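Local coordinates for protein putative glycoside hydrolase (Parabacteroides distasonis ATCC 8503, PDB 3GYC) that is a putative glycoside hydrolase of the cellulase-like family with a TIM-barrel fold, and probably cleaves glycosidic bonds in carbohydrates, at residues L289-A294 and A335-W340; D229-H234 and R299-T304; P94-F99 and R142-D147; I108-S113 and L150-Y155; A34-W39 and G350-G355. All blocks are in the same frame, centred on the assembly; numbering follows the deposited sequence. Where two conformers were deposited one is given.

Contact 1 of 5, residues L289-A294 and A335-W340; sequences LMASVA and ARTGMW
The indole of Trp340 meets helix 276-297 obliquely along its benzo rim, with CH2 4.1 Å from Met290 CG and CZ3 3.9 Å from Ala291 CB, while Thr337 OG1 of its own segment lies in the ring plane at the edge. In this parallel (beta/alpha) barrel of the TIM type, the turn leading from helix 321-337 into strand 340-343 is thereby packed against the preceding outer helix. Ala291 suits this tight spot because its side chain is a single methyl; Ala291 CB packs 3.7 Å from Thr337 CB. The hydroxyl of Thr337 faces its own chain, accepting from Met339 N in an ST turn and also bonding Ala334 O. Gly338 between them has positive phi, which glycine adopts without strain. Met339, present as selenomethionine, has the flexible unbranched chain of methionine and bends at chi2 (-55°) and chi3 (-41°) to run beside the helix. Its CG sits 3.5 Å from Ala291 O, and Met339 CE ends 3.8 Å from Ala294 O and 4.0 Å from Ala294 CB.

Contact 2 of 5, residues D229-H234 and R299-T304; sequences DLYEHH and RPLVTT
Glu232 and Val302 are paired on neighbouring parallel strands, 231-232 and 301-303, of the TIM-type barrel. From CB, which lies near Val302 O, the glutamate chain runs to CG, packed 3.8 Å from Val302 CG1; a bend at chi2 (-91°) then turns the carboxylate toward Thr304. There OE2 accepts two bonds, from Thr304 N nearly along its C-O direction, though with a bent N-H, and from Thr304 OG1, 2.7 Å away and well above the carboxylate plane. OE1 accepts a hydrogen bond from His234 NE2 at 2.8 Å, on its syn side but tilted well out of the carboxylate plane, and His234 ND1 hydrogen-bonds Glu161. With both oxygens engaged, the buried carboxylate is fixed in rotation; a glutamine here, with one oxygen replaced by NH2, would probably leave either His234 NE2 or the Thr304 donors without an acceptor.

The strands are tied by Tyr231 N to Pro300 O, Val302 N to Tyr231 O and His233 N to Val302 O. Branched Thr303 adds a side-chain bond, OG1 to His233 O, at 2.8 Å. On the helix-facing side Leu301 CD2 presses on Tyr231 CB, and the phenol OH hydrogen-bonds Asn297. Arginine suits the place before the strand: its guanidinium hydrogen-bonds Leu228 O and Ser226 O while CG and CB pack on the phenol, Arg299 CB over one face, 3.9 Å from the Tyr231 ring centroid.

Contact 3 of 5, residues P94-F99 and R142-D147; sequences PNLNLF and RSIEED
Two consecutive outer helices of the barrel, 95-105 and 130-146, meet here with their short segments crossing at -54° and their axes 10.0 Å apart. Asn97 on the first faces the C-terminal end of the second, and its ND2 spends both hydrogens there. One goes to Ser143 O at 3.0 Å, the other to Asp147 OD2, also at 3.0 Å, and both bonds are nearly straight. Each acceptor lies close to the amide plane, yet ND2 stands above the plane of the Asp147 carboxylate. With CG anti to the carbonyl carbon (chi1 -75°), the amide projects across the gap, while OD1 accepts from Gln93 NE2. Deeper in, Leu96 CD2 touches Ile144 CD1 at 4.1 Å, branched aliphatics suiting the side toward the sheet. An amide fits the polar side, since here it donates twice and accepts through OD1; the carbonyl and the carboxylate at this helix end offer partial and probably full negative charge, which the N-H groups of Asn97 would partly offset.

Contact 4 of 5, residues I108-S113 and L150-Y155; sequences IKVGLS and LDTILY
Tyr155 lays one face of its ring over the backbone of Gly111, whose CA stands above the ring centre, 3.9 Å from the centroid, in a CH-pi contact. Its CG lies between the backbone N and the carbonyl carbon (chi1 67°), folding the ring back across the adjacent strand. Glycine suits position 111 because a CB would clash with the ring at CE2. With an alanine in place of Tyr155, the space over Gly111 CA would probably be left as a gap, without the aromatic face.

On the other side of the sheet, Ile153 CD1 packs 3.9 Å from Leu112 CD2, the two chains crossing at about a right angle. Backbone bonds run from Val110 N to Thr152 O, Leu154 N to Val110 O and Leu112 N to Tyr155 O. Near the start of the strands Lys109 reaches along the 3-10 segment 150-152 toward exposed Asp151: its aliphatic CB passes Leu154 CD1, and its NZ gives a hydrogen to a water, 2.8 Å away, that donates to Asp151 O, while Arg392 O is a direct partner. A second water links Ile108 O, at 2.7 Å, with Thr152 OG1.

Strands 109-113 and 153-157 belong to a beta-alpha-beta unit joined by helix 130-146, whose Trp137, Leu141 and Ile144 cover Leu112. Leu100 and Cys103 of helix 95-105 cover Val110, and strand 53-57 bonds the far edge of 109-113.

Contact 5 of 5, residues A34-W39 and G350-G355; sequences AGYEDW and GPQFAG. With EDO (1,2-ethanediol), chain C.
Hydrogen bonding centres on Tyr36, whose OH donates to Gln352 OE1 at 2.7 Å, reaching it from a direction tilted 21° off the carbonyl plane. The phenol ring and the amide stand nearly perpendicular, 87° apart, with the amide at the ring edge. A water 3.1 Å from Tyr36 OH donates to it and accepts from Gln352 NE2, closing a small bridge, and NE2 also hydrogen-bonds Asp81 O. Glutamine fits because one group both accepts and donates; a bend at chi2 (-82°) carries its amide back to the phenol. A 1,2-ethanediol, probably from the crystallisation liquor, makes a weak hydrogen bond to Gln352 O.

Apolar contact comes from Pro351, set across the tyrosine at about a right angle. Its CG lies over one ring face, 4.0 Å from the centroid, a CH-pi contact, and CD is 3.5 Å from Tyr36 CZ.

Both glycines have a steric reason: a CB on Gly350 would strike Tyr36 OH, and at the backbone angles of Gly35 a CB would jam against the preceding carbonyl.

Gly350 to Phe353 form a type I beta turn leading into helix 354-357. It joins the loop between helices 25-28 and 39-48, linking early and late parts of the TIM-type barrel.

In the fold
Contacts 2 and 4, mostly buried, are two of the barrel's strand-to-strand seams, both joined by parallel backbone hydrogen bonds; they meet where Tyr155 OH packs against Glu232 CG. Contact 2 lies nearest the chain centre, its buried polar groups paired partly across the two strands and partly with residues beyond them. Contacts 1 and 3 belong to the outer helical layer: the first is buried, held by van der Waals packing with no hydrogen bond across its segments; the second, governed by an amide and centred about 21 Å from the chain centre, reaches the surface at Asp147. Contact 1 touches contact 2 through Trp340 and Thr303, contact 3 touches contact 4 through Ile144. Contact 5 joins loops, using a phenol, a proline and water.

Contact 1 of 5, residues L289-A294 and A335-W340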
# COMPACT_ATOMS: atom_id res chain seq x y z
N LEU A 289 -7.34 8.82 15.79
CA LEU A 289 -7.64 10.06 15.07
C LEU A 289 -8.10 9.76 13.64
O LEU A 289 -9.14 10.28 13.17
CB LEU A 289 -6.43 11.00 15.08
CG LEU A 289 -6.59 12.36 14.36
CD1 LEU A 289 -7.76 13.21 14.89
CD2 LEU A 289 -5.28 13.12 14.43
N MSE A 290 -7.36 8.89 12.94
CA MSE A 290 -7.74 8.51 11.57
C MSE A 290 -9.14 7.90 11.55
O MSE A 290 -9.96 8.26 10.72
CB MSE A 290 -6.71 7.54 10.98
CG MSE A 290 -6.98 7.06 9.55
SE MSE A 290 -6.74 8.42 8.17
CE MSE A 290 -8.52 9.20 8.04
N ALA A 291 -9.41 6.96 12.45
CA ALA A 291 -10.73 6.33 12.51
C ALA A 291 -11.82 7.39 12.70
O ALA A 291 -12.89 7.29 12.09
CB ALA A 291 -10.78 5.27 13.63
N SER A 292 -11.55 8.42 13.51
CA SER A 292 -12.52 9.48 13.77
C SER A 292 -12.89 10.27 12.56
O SER A 292 -14.04 10.67 12.39
CB SER A 292 -11.97 10.48 14.79
OG SER A 292 -12.24 10.02 16.08
N VAL A 293 -11.87 10.60 11.79
CA VAL A 293 -12.03 11.38 10.59
C VAL A 293 -12.80 10.54 9.57
O VAL A 293 -13.72 11.03 8.90
CB VAL A 293 -10.63 11.78 10.03
CG1 VAL A 293 -10.75 12.31 8.61
CG2 VAL A 293 -9.96 12.80 10.97
N ALA A 294 -12.45 9.26 9.49
CA ALA A 294 -13.13 8.37 8.56
C ALA A 294 -14.60 8.19 8.92
O ALA A 294 -15.47 8.08 8.04
CB ALA A 294 -12.43 7.02 8.49
N ALA A 335 -8.11 -2.54 14.02
CA ALA A 335 -9.19 -3.48 13.86
C ALA A 335 -10.36 -3.20 14.82
O ALA A 335 -11.52 -3.32 14.46
CB ALA A 335 -8.69 -4.91 14.04
N ARG A 336 -10.05 -2.76 16.03
CA ARG A 336 -11.07 -2.56 17.02
C ARG A 336 -11.97 -1.33 16.75
O ARG A 336 -13.10 -1.28 17.20
CB ARG A 336 -10.43 -2.51 18.41
CG ARG A 336 -11.39 -2.76 19.52
CD ARG A 336 -10.75 -2.79 20.90
NE ARG A 336 -10.05 -4.03 21.25
CZ ARG A 336 -8.74 -4.13 21.40
NH1 ARG A 336 -7.98 -3.06 21.22
NH2 ARG A 336 -8.19 -5.27 21.76
N THR A 337 -11.48 -0.35 15.99
CA THR A 337 -12.28 0.86 15.70
C THR A 337 -13.51 0.66 14.82
O THR A 337 -14.43 1.46 14.86
CB THR A 337 -11.46 1.92 14.97
OG1 THR A 337 -11.18 1.46 13.64
CG2 THR A 337 -10.18 2.24 15.76
N GLY A 338 -13.50 -0.40 14.01
CA GLY A 338 -14.61 -0.68 13.09
C GLY A 338 -14.56 0.08 11.78
O GLY A 338 -15.40 -0.14 10.91
N MSE A 339 -13.59 0.97 11.61
CA MSE A 339 -13.50 1.75 10.37
C MSE A 339 -12.65 1.11 9.28
O MSE A 339 -12.72 1.55 8.14
CB MSE A 339 -13.00 3.15 10.68
CG MSE A 339 -13.94 3.94 11.60
SE MSE A 339 -15.73 4.10 11.03
CE MSE A 339 -15.36 4.43 9.13
N TRP A 340 -11.86 0.09 9.60
CA TRP A 340 -11.01 -0.52 8.60
C TRP A 340 -11.66 -1.73 7.93
O TRP A 340 -12.19 -2.59 8.61
CB TRP A 340 -9.66 -0.92 9.21
CG TRP A 340 -8.56 0.13 9.15
CD1 TRP A 340 -7.58 0.18 8.22
CD2 TRP A 340 -8.30 1.21 10.06
NE1 TRP A 340 -6.75 1.22 8.45
CE2 TRP A 340 -7.15 1.87 9.58
CE3 TRP A 340 -8.92 1.68 11.23
CZ2 TRP A 340 -6.62 2.98 10.21
CZ3 TRP A 340 -8.38 2.78 11.86
CH2 TRP A 340 -7.25 3.43 11.35

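Contact 2 of 5, residues D229-H234 and R299-T304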
# COMPACT_ATOMS: atom_id res chain seq x y z
N ASP A 229 -13.57 6.91 -2.80
CA ASP A 229 -14.52 5.87 -2.33
C ASP A 229 -14.07 5.22 -1.01
O ASP A 229 -14.85 4.57 -0.32
CB ASP A 229 -14.69 4.78 -3.40
CG ASP A 229 -15.43 5.28 -4.66
OD1 ASP A 229 -16.32 6.18 -4.51
OD2 ASP A 229 -15.18 4.75 -5.81
N LEU A 230 -12.77 5.34 -0.73
CA LEU A 230 -12.13 4.83 0.47
C LEU A 230 -10.83 5.58 0.72
O LEU A 230 -10.34 6.29 -0.16
CB LEU A 230 -11.82 3.34 0.36
CG LEU A 230 -10.94 2.85 -0.77
CD1 LEU A 230 -9.92 1.77 -0.33
CD2 LEU A 230 -11.77 2.35 -1.97
N TYR A 231 -10.24 5.42 1.89
CA TYR A 231 -8.97 6.04 2.15
C TYR A 231 -7.99 4.89 2.43
O TYR A 231 -8.30 3.96 3.19
CB TYR A 231 -8.96 7.01 3.36
CG TYR A 231 -10.04 8.06 3.45
CD1 TYR A 231 -10.65 8.59 2.31
CD2 TYR A 231 -10.41 8.58 4.69
CE1 TYR A 231 -11.64 9.55 2.43
CE2 TYR A 231 -11.37 9.56 4.81
CZ TYR A 231 -11.97 10.05 3.67
OH TYR A 231 -12.93 11.00 3.81
N GLU A 232 -6.83 4.94 1.77
CA GLU A 232 -5.75 3.98 2.00
C GLU A 232 -4.67 4.85 2.61
O GLU A 232 -4.03 5.58 1.90
CB GLU A 232 -5.33 3.27 0.70
CG GLU A 232 -4.68 1.86 0.91
CD GLU A 232 -3.16 1.83 1.07
OE1 GLU A 232 -2.45 2.26 0.14
OE2 GLU A 232 -2.66 1.31 2.09
N HIS A 233 -4.49 4.80 3.94
CA HIS A 233 -3.59 5.70 4.61
C HIS A 233 -2.46 4.94 5.25
O HIS A 233 -2.67 3.92 5.91
CB HIS A 233 -4.31 6.58 5.63
CG HIS A 233 -3.65 7.90 5.79
ND1 HIS A 233 -3.97 8.99 5.01
CD2 HIS A 233 -2.59 8.28 6.55
CE1 HIS A 233 -3.18 10.00 5.32
NE2 HIS A 233 -2.32 9.59 6.25
N HIS A 234 -1.23 5.41 5.02
CA HIS A 234 -0.05 4.74 5.53
C HIS A 234 0.33 5.36 6.86
O HIS A 234 0.42 6.57 6.97
CB HIS A 234 1.09 4.81 4.50
CG HIS A 234 0.72 4.26 3.15
ND1 HIS A 234 1.51 4.43 2.04
CD2 HIS A 234 -0.38 3.56 2.74
CE1 HIS A 234 0.96 3.80 1.01
NE2 HIS A 234 -0.21 3.30 1.40
N ARG A 299 -16.32 7.03 5.37
CA ARG A 299 -15.52 6.35 4.37
C ARG A 299 -14.78 5.18 4.98
O ARG A 299 -14.30 5.28 6.12
CB ARG A 299 -14.52 7.33 3.75
CG ARG A 299 -15.16 8.35 2.85
CD ARG A 299 -15.76 7.69 1.62
NE ARG A 299 -16.31 8.66 0.68
CZ ARG A 299 -17.51 9.21 0.77
NH1 ARG A 299 -18.31 8.95 1.80
NH2 ARG A 299 -17.91 10.04 -0.17
N PRO A 300 -14.66 4.07 4.23
CA PRO A 300 -13.93 2.93 4.76
C PRO A 300 -12.44 3.17 4.68
O PRO A 300 -11.98 3.95 3.86
CB PRO A 300 -14.34 1.77 3.87
CG PRO A 300 -14.96 2.35 2.67
CD PRO A 300 -15.39 3.75 2.99
N LEU A 301 -11.70 2.52 5.57
CA LEU A 301 -10.27 2.65 5.60
C LEU A 301 -9.55 1.37 5.25
O LEU A 301 -10.00 0.26 5.58
CB LEU A 301 -9.81 3.07 7.00
CG LEU A 301 -10.13 4.49 7.42
CD1 LEU A 301 -9.62 4.75 8.84
CD2 LEU A 301 -9.53 5.46 6.42
N VAL A 302 -8.43 1.53 4.56
CA VAL A 302 -7.51 0.43 4.32
C VAL A 302 -6.11 0.95 4.68
O VAL A 302 -5.79 2.10 4.40
CB VAL A 302 -7.51 -0.09 2.81
CG1 VAL A 302 -6.39 -1.14 2.61
CG2 VAL A 302 -8.87 -0.67 2.41
N THR A 303 -5.28 0.13 5.30
CA THR A 303 -3.89 0.48 5.58
C THR A 303 -3.05 -0.72 5.17
O THR A 303 -3.29 -1.83 5.65
CB THR A 303 -3.64 0.92 7.07
OG1 THR A 303 -4.26 2.18 7.34
CG2 THR A 303 -2.11 1.06 7.36
N THR A 304 -2.09 -0.53 4.24
CA THR A 304 -1.20 -1.60 3.79
C THR A 304 0.26 -1.30 4.11
O THR A 304 1.11 -2.17 3.94
CB THR A 304 -1.33 -1.85 2.26
OG1 THR A 304 -0.89 -0.70 1.54
CG2 THR A 304 -2.80 -2.22 1.89

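Contact 3 of 5, residues P94-F99 and R142-D147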
# COMPACT_ATOMS: atom_id res chain seq x y z
N PRO A 94 1.32 -11.82 -19.93
CA PRO A 94 0.19 -12.32 -19.10
C PRO A 94 0.48 -12.59 -17.61
O PRO A 94 -0.40 -13.10 -16.91
CB PRO A 94 -0.19 -13.64 -19.81
CG PRO A 94 1.13 -14.13 -20.38
CD PRO A 94 1.85 -12.87 -20.84
N ASN A 95 1.68 -12.29 -17.14
CA ASN A 95 2.04 -12.48 -15.71
C ASN A 95 1.04 -11.91 -14.72
O ASN A 95 0.69 -12.60 -13.74
CB ASN A 95 3.44 -11.95 -15.38
CG ASN A 95 4.52 -12.94 -15.73
OD1 ASN A 95 4.23 -14.11 -15.90
ND2 ASN A 95 5.81 -12.46 -15.83
N LEU A 96 0.49 -10.72 -14.99
CA LEU A 96 -0.48 -10.13 -14.08
C LEU A 96 -1.73 -10.99 -14.03
O LEU A 96 -2.21 -11.36 -12.94
CB LEU A 96 -0.80 -8.68 -14.43
CG LEU A 96 -1.89 -8.00 -13.62
CD1 LEU A 96 -1.55 -7.97 -12.08
CD2 LEU A 96 -2.23 -6.61 -14.17
N ASN A 97 -2.26 -11.32 -15.20
CA ASN A 97 -3.47 -12.15 -15.22
C ASN A 97 -3.24 -13.55 -14.63
O ASN A 97 -4.17 -14.13 -14.02
CB ASN A 97 -4.10 -12.16 -16.60
CG ASN A 97 -4.83 -10.84 -16.94
OD1 ASN A 97 -4.75 -9.83 -16.21
ND2 ASN A 97 -5.55 -10.86 -18.02
N LEU A 98 -2.02 -14.08 -14.82
CA LEU A 98 -1.65 -15.38 -14.22
C LEU A 98 -1.68 -15.26 -12.71
O LEU A 98 -2.27 -16.09 -12.05
CB LEU A 98 -0.29 -15.93 -14.71
CG LEU A 98 -0.30 -16.53 -16.13
CD1 LEU A 98 1.15 -16.74 -16.73
CD2 LEU A 98 -1.11 -17.82 -16.22
N PHE A 99 -1.02 -14.24 -12.17
CA PHE A 99 -1.01 -13.98 -10.75
C PHE A 99 -2.43 -13.78 -10.19
O PHE A 99 -2.77 -14.36 -9.13
CB PHE A 99 -0.12 -12.77 -10.44
CG PHE A 99 0.00 -12.48 -8.96
CD1 PHE A 99 0.86 -13.26 -8.18
CD2 PHE A 99 -0.79 -11.53 -8.35
CE1 PHE A 99 0.96 -13.04 -6.83
CE2 PHE A 99 -0.67 -11.31 -7.01
CZ PHE A 99 0.20 -12.09 -6.25
N ARG A 142 -9.30 -3.14 -18.70
CA ARG A 142 -9.81 -3.94 -19.83
C ARG A 142 -8.93 -5.19 -20.04
O ARG A 142 -9.46 -6.26 -20.34
CB ARG A 142 -9.92 -3.07 -21.11
CG ARG A 142 -10.83 -3.61 -22.21
N SER A 143 -7.62 -5.08 -19.85
CA SER A 143 -6.72 -6.26 -19.96
C SER A 143 -7.08 -7.34 -18.92
O SER A 143 -6.99 -8.53 -19.21
CB SER A 143 -5.20 -5.92 -19.87
OG SER A 143 -4.71 -5.70 -18.55
N ILE A 144 -7.52 -6.91 -17.74
CA ILE A 144 -7.92 -7.82 -16.66
C ILE A 144 -9.29 -8.40 -16.97
O ILE A 144 -9.54 -9.59 -16.82
CB ILE A 144 -7.91 -7.09 -15.32
CG1 ILE A 144 -6.47 -6.71 -14.97
CG2 ILE A 144 -8.62 -7.94 -14.25
CD1 ILE A 144 -6.27 -5.84 -13.77
N GLU A 145 -10.19 -7.55 -17.45
CA GLU A 145 -11.52 -8.01 -17.77
C GLU A 145 -11.49 -9.02 -18.98
O GLU A 145 -12.39 -9.86 -19.12
CB GLU A 145 -12.38 -6.77 -18.08
CG GLU A 145 -13.86 -6.89 -17.79
CD GLU A 145 -14.62 -5.57 -18.03
OE1 GLU A 145 -14.00 -4.57 -18.49
OE2 GLU A 145 -15.84 -5.54 -17.76
N GLU A 146 -10.45 -8.95 -19.82
CA GLU A 146 -10.34 -9.87 -20.98
C GLU A 146 -10.34 -11.34 -20.50
O GLU A 146 -10.96 -12.19 -21.14
CB GLU A 146 -9.07 -9.58 -21.82
CG GLU A 146 -8.90 -10.42 -23.09
N ASP A 147 -9.69 -11.61 -19.36
CA ASP A 147 -9.63 -12.97 -18.83
C ASP A 147 -10.65 -13.20 -17.72
O ASP A 147 -10.53 -14.15 -16.97
CB ASP A 147 -8.20 -13.32 -18.37
CG ASP A 147 -7.25 -13.63 -19.54
OD1 ASP A 147 -7.74 -14.00 -20.64
OD2 ASP A 147 -6.02 -13.52 -19.38

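Contact 4 of 5, residues I108-S113 and L150-Y155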
# COMPACT_ATOMS: atom_id res chain seq x y z
N ILE A 108 -8.51 -14.87 -2.79
CA ILE A 108 -7.71 -13.75 -2.33
C ILE A 108 -8.14 -12.61 -3.27
O ILE A 108 -8.18 -12.80 -4.51
CB ILE A 108 -6.20 -14.02 -2.47
CG1 ILE A 108 -5.74 -15.07 -1.44
CG2 ILE A 108 -5.40 -12.79 -2.22
CD1 ILE A 108 -4.42 -15.71 -1.75
N LYS A 109 -8.51 -11.48 -2.70
CA LYS A 109 -8.91 -10.30 -3.45
C LYS A 109 -7.68 -9.38 -3.58
O LYS A 109 -6.78 -9.41 -2.76
CB LYS A 109 -10.10 -9.57 -2.80
CG LYS A 109 -11.47 -9.75 -3.50
CD LYS A 109 -12.13 -11.01 -3.33
CE LYS A 109 -13.41 -11.12 -4.24
NZ LYS A 109 -14.64 -10.29 -3.98
N VAL A 110 -7.64 -8.62 -4.66
CA VAL A 110 -6.46 -7.80 -4.97
C VAL A 110 -6.75 -6.32 -5.18
O VAL A 110 -7.55 -5.94 -6.02
CB VAL A 110 -5.71 -8.36 -6.23
CG1 VAL A 110 -4.47 -7.52 -6.50
CG2 VAL A 110 -5.39 -9.86 -5.99
N GLY A 111 -6.07 -5.49 -4.41
CA GLY A 111 -6.12 -4.07 -4.60
C GLY A 111 -4.99 -3.68 -5.56
O GLY A 111 -3.84 -4.10 -5.37
N LEU A 112 -5.32 -2.86 -6.56
CA LEU A 112 -4.31 -2.41 -7.50
C LEU A 112 -3.86 -1.00 -7.14
O LEU A 112 -4.67 -0.14 -6.74
CB LEU A 112 -4.87 -2.40 -8.91
CG LEU A 112 -5.37 -3.73 -9.44
CD1 LEU A 112 -5.92 -3.48 -10.89
CD2 LEU A 112 -4.32 -4.87 -9.38
N SER A 113 -2.58 -0.78 -7.30
CA SER A 113 -1.98 0.52 -7.13
C SER A 113 -0.83 0.61 -8.14
O SER A 113 -0.64 -0.31 -8.95
CB SER A 113 -1.44 0.64 -5.68
OG SER A 113 -1.03 1.96 -5.39
N LEU A 150 -12.07 -9.36 -13.29
CA LEU A 150 -12.31 -8.07 -12.64
C LEU A 150 -12.90 -8.22 -11.23
O LEU A 150 -12.63 -7.41 -10.37
CB LEU A 150 -13.19 -7.19 -13.51
CG LEU A 150 -13.05 -5.68 -13.37
CD1 LEU A 150 -11.59 -5.29 -13.35
CD2 LEU A 150 -13.84 -4.97 -14.52
N ASP A 151 -13.68 -9.27 -11.00
CA ASP A 151 -14.26 -9.51 -9.67
C ASP A 151 -13.22 -9.85 -8.60
O ASP A 151 -13.53 -9.80 -7.41
CB ASP A 151 -15.32 -10.59 -9.73
CG ASP A 151 -16.50 -10.17 -10.59
OD1 ASP A 151 -16.89 -8.98 -10.50
OD2 ASP A 151 -17.00 -11.02 -11.39
N THR A 152 -12.00 -10.15 -9.01
CA THR A 152 -10.89 -10.38 -8.06
C THR A 152 -10.30 -9.07 -7.55
O THR A 152 -9.63 -9.05 -6.54
CB THR A 152 -9.82 -11.25 -8.73
OG1 THR A 152 -10.33 -12.58 -8.89
CG2 THR A 152 -8.53 -11.27 -7.94
N ILE A 153 -10.56 -7.96 -8.26
CA ILE A 153 -10.03 -6.68 -7.90
C ILE A 153 -10.93 -6.05 -6.84
O ILE A 153 -12.15 -5.96 -7.01
CB ILE A 153 -9.89 -5.75 -9.13
CG1 ILE A 153 -8.97 -6.40 -10.19
CG2 ILE A 153 -9.43 -4.36 -8.69
CD1 ILE A 153 -7.61 -6.92 -9.69
N LEU A 154 -10.30 -5.62 -5.76
CA LEU A 154 -10.98 -5.07 -4.60
C LEU A 154 -11.18 -3.56 -4.72
O LEU A 154 -12.23 -3.02 -4.42
CB LEU A 154 -10.11 -5.40 -3.39
CG LEU A 154 -10.63 -5.15 -2.02
CD1 LEU A 154 -11.89 -6.00 -1.80
CD2 LEU A 154 -9.45 -5.48 -1.04
N TYR A 155 -10.13 -2.90 -5.17
CA TYR A 155 -10.14 -1.46 -5.35
C TYR A 155 -9.04 -1.08 -6.30
O TYR A 155 -8.14 -1.86 -6.56
CB TYR A 155 -9.97 -0.72 -4.01
CG TYR A 155 -8.63 -0.87 -3.31
CD1 TYR A 155 -7.55 -0.09 -3.68
CD2 TYR A 155 -8.44 -1.76 -2.25
CE1 TYR A 155 -6.31 -0.19 -3.04
CE2 TYR A 155 -7.18 -1.89 -1.63
CZ TYR A 155 -6.14 -1.08 -2.01
OH TYR A 155 -4.91 -1.12 -1.43
O HOH W 1 -10.38 -13.44 -6.00
O HOH W 2 -15.57 -8.62 -6.03

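Contact 5 of 5, residues A34-W39 and G350-G355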
# COMPACT_ATOMS: atom_id res chain seq x y z
N ALA A 34 14.84 -14.89 -4.40
CA ALA A 34 14.36 -13.50 -4.19
C ALA A 34 13.02 -13.43 -3.43
O ALA A 34 12.67 -12.42 -2.86
CB ALA A 34 14.30 -12.76 -5.52
N GLY A 35 12.30 -14.55 -3.41
CA GLY A 35 11.09 -14.64 -2.66
C GLY A 35 9.82 -14.97 -3.38
O GLY A 35 8.97 -15.62 -2.80
N TYR A 36 9.71 -14.55 -4.64
CA TYR A 36 8.49 -14.68 -5.40
C TYR A 36 8.56 -15.50 -6.68
O TYR A 36 7.73 -15.36 -7.55
CB TYR A 36 7.91 -13.31 -5.67
CG TYR A 36 7.63 -12.51 -4.44
CD1 TYR A 36 8.67 -11.84 -3.77
CD2 TYR A 36 6.34 -12.40 -3.93
CE1 TYR A 36 8.42 -11.05 -2.63
CE2 TYR A 36 6.08 -11.64 -2.78
CZ TYR A 36 7.13 -11.00 -2.13
OH TYR A 36 6.84 -10.28 -0.99
N GLU A 37 9.55 -16.39 -6.74
CA GLU A 37 9.71 -17.31 -7.86
C GLU A 37 8.52 -18.25 -8.06
O GLU A 37 8.09 -18.44 -9.19
CB GLU A 37 10.96 -18.14 -7.69
CG GLU A 37 12.27 -17.37 -7.76
CD GLU A 37 13.41 -18.29 -7.36
OE1 GLU A 37 13.69 -18.44 -6.15
OE2 GLU A 37 14.02 -18.90 -8.27
N ASP A 38 8.00 -18.82 -6.97
CA ASP A 38 6.88 -19.77 -7.04
C ASP A 38 5.65 -19.13 -6.41
O ASP A 38 5.50 -19.14 -5.17
CB ASP A 38 7.27 -21.08 -6.34
CG ASP A 38 6.20 -22.15 -6.49
OD1 ASP A 38 5.05 -21.80 -6.84
OD2 ASP A 38 6.52 -23.33 -6.28
N TRP A 39 4.81 -18.53 -7.24
CA TRP A 39 3.63 -17.86 -6.76
C TRP A 39 2.64 -18.76 -6.03
O TRP A 39 2.01 -18.31 -5.08
CB TRP A 39 2.87 -17.12 -7.87
CG TRP A 39 3.53 -15.93 -8.45
CD1 TRP A 39 4.36 -15.05 -7.82
CD2 TRP A 39 3.39 -15.46 -9.80
NE1 TRP A 39 4.77 -14.07 -8.70
CE2 TRP A 39 4.18 -14.30 -9.92
CE3 TRP A 39 2.67 -15.90 -10.90
CZ2 TRP A 39 4.24 -13.57 -11.09
CZ3 TRP A 39 2.74 -15.18 -12.07
CH2 TRP A 39 3.52 -14.03 -12.16
N GLY A 350 5.83 -10.41 3.62
CA GLY A 350 6.15 -11.15 2.42
C GLY A 350 7.35 -12.05 2.61
O GLY A 350 8.13 -11.86 3.54
N PRO A 351 7.57 -12.98 1.67
CA PRO A 351 8.58 -14.01 1.83
C PRO A 351 10.05 -13.55 1.83
O PRO A 351 10.90 -14.27 2.36
CB PRO A 351 8.23 -15.01 0.72
CG PRO A 351 7.44 -14.26 -0.25
CD PRO A 351 6.70 -13.25 0.50
N GLN A 352 10.36 -12.35 1.37
CA GLN A 352 11.73 -11.86 1.46
C GLN A 352 12.11 -11.25 2.82
O GLN A 352 13.24 -10.85 3.01
CB GLN A 352 12.04 -10.84 0.34
CG GLN A 352 11.49 -9.38 0.50
CD GLN A 352 10.05 -9.15 0.09
OE1 GLN A 352 9.12 -9.95 0.38
NE2 GLN A 352 9.85 -8.02 -0.61
N PHE A 353 11.16 -11.14 3.75
CA PHE A 353 11.42 -10.63 5.10
C PHE A 353 11.24 -11.85 5.99
O PHE A 353 10.21 -12.02 6.63
CB PHE A 353 10.47 -9.47 5.46
CG PHE A 353 10.58 -8.31 4.54
CD1 PHE A 353 11.69 -7.46 4.62
CD2 PHE A 353 9.59 -8.05 3.57
CE1 PHE A 353 11.81 -6.38 3.77
CE2 PHE A 353 9.71 -6.98 2.70
CZ PHE A 353 10.82 -6.14 2.81
N ALA A 354 12.25 -12.73 5.96
CA ALA A 354 12.20 -13.99 6.67
C ALA A 354 11.85 -13.81 8.15
O ALA A 354 11.05 -14.59 8.72
CB ALA A 354 13.54 -14.76 6.50
N GLY A 355 12.39 -12.75 8.73
CA GLY A 355 12.19 -12.44 10.14
C GLY A 355 10.75 -12.12 10.53
O GLY A 355 10.36 -12.32 11.68
C1 EDO C . 16.16 -12.36 3.78
O1 EDO C . 17.41 -12.90 4.34
C2 EDO C . 16.06 -12.32 2.26
O2 EDO C . 16.15 -10.99 1.70
O HOH W 3 6.98 -7.23 -0.78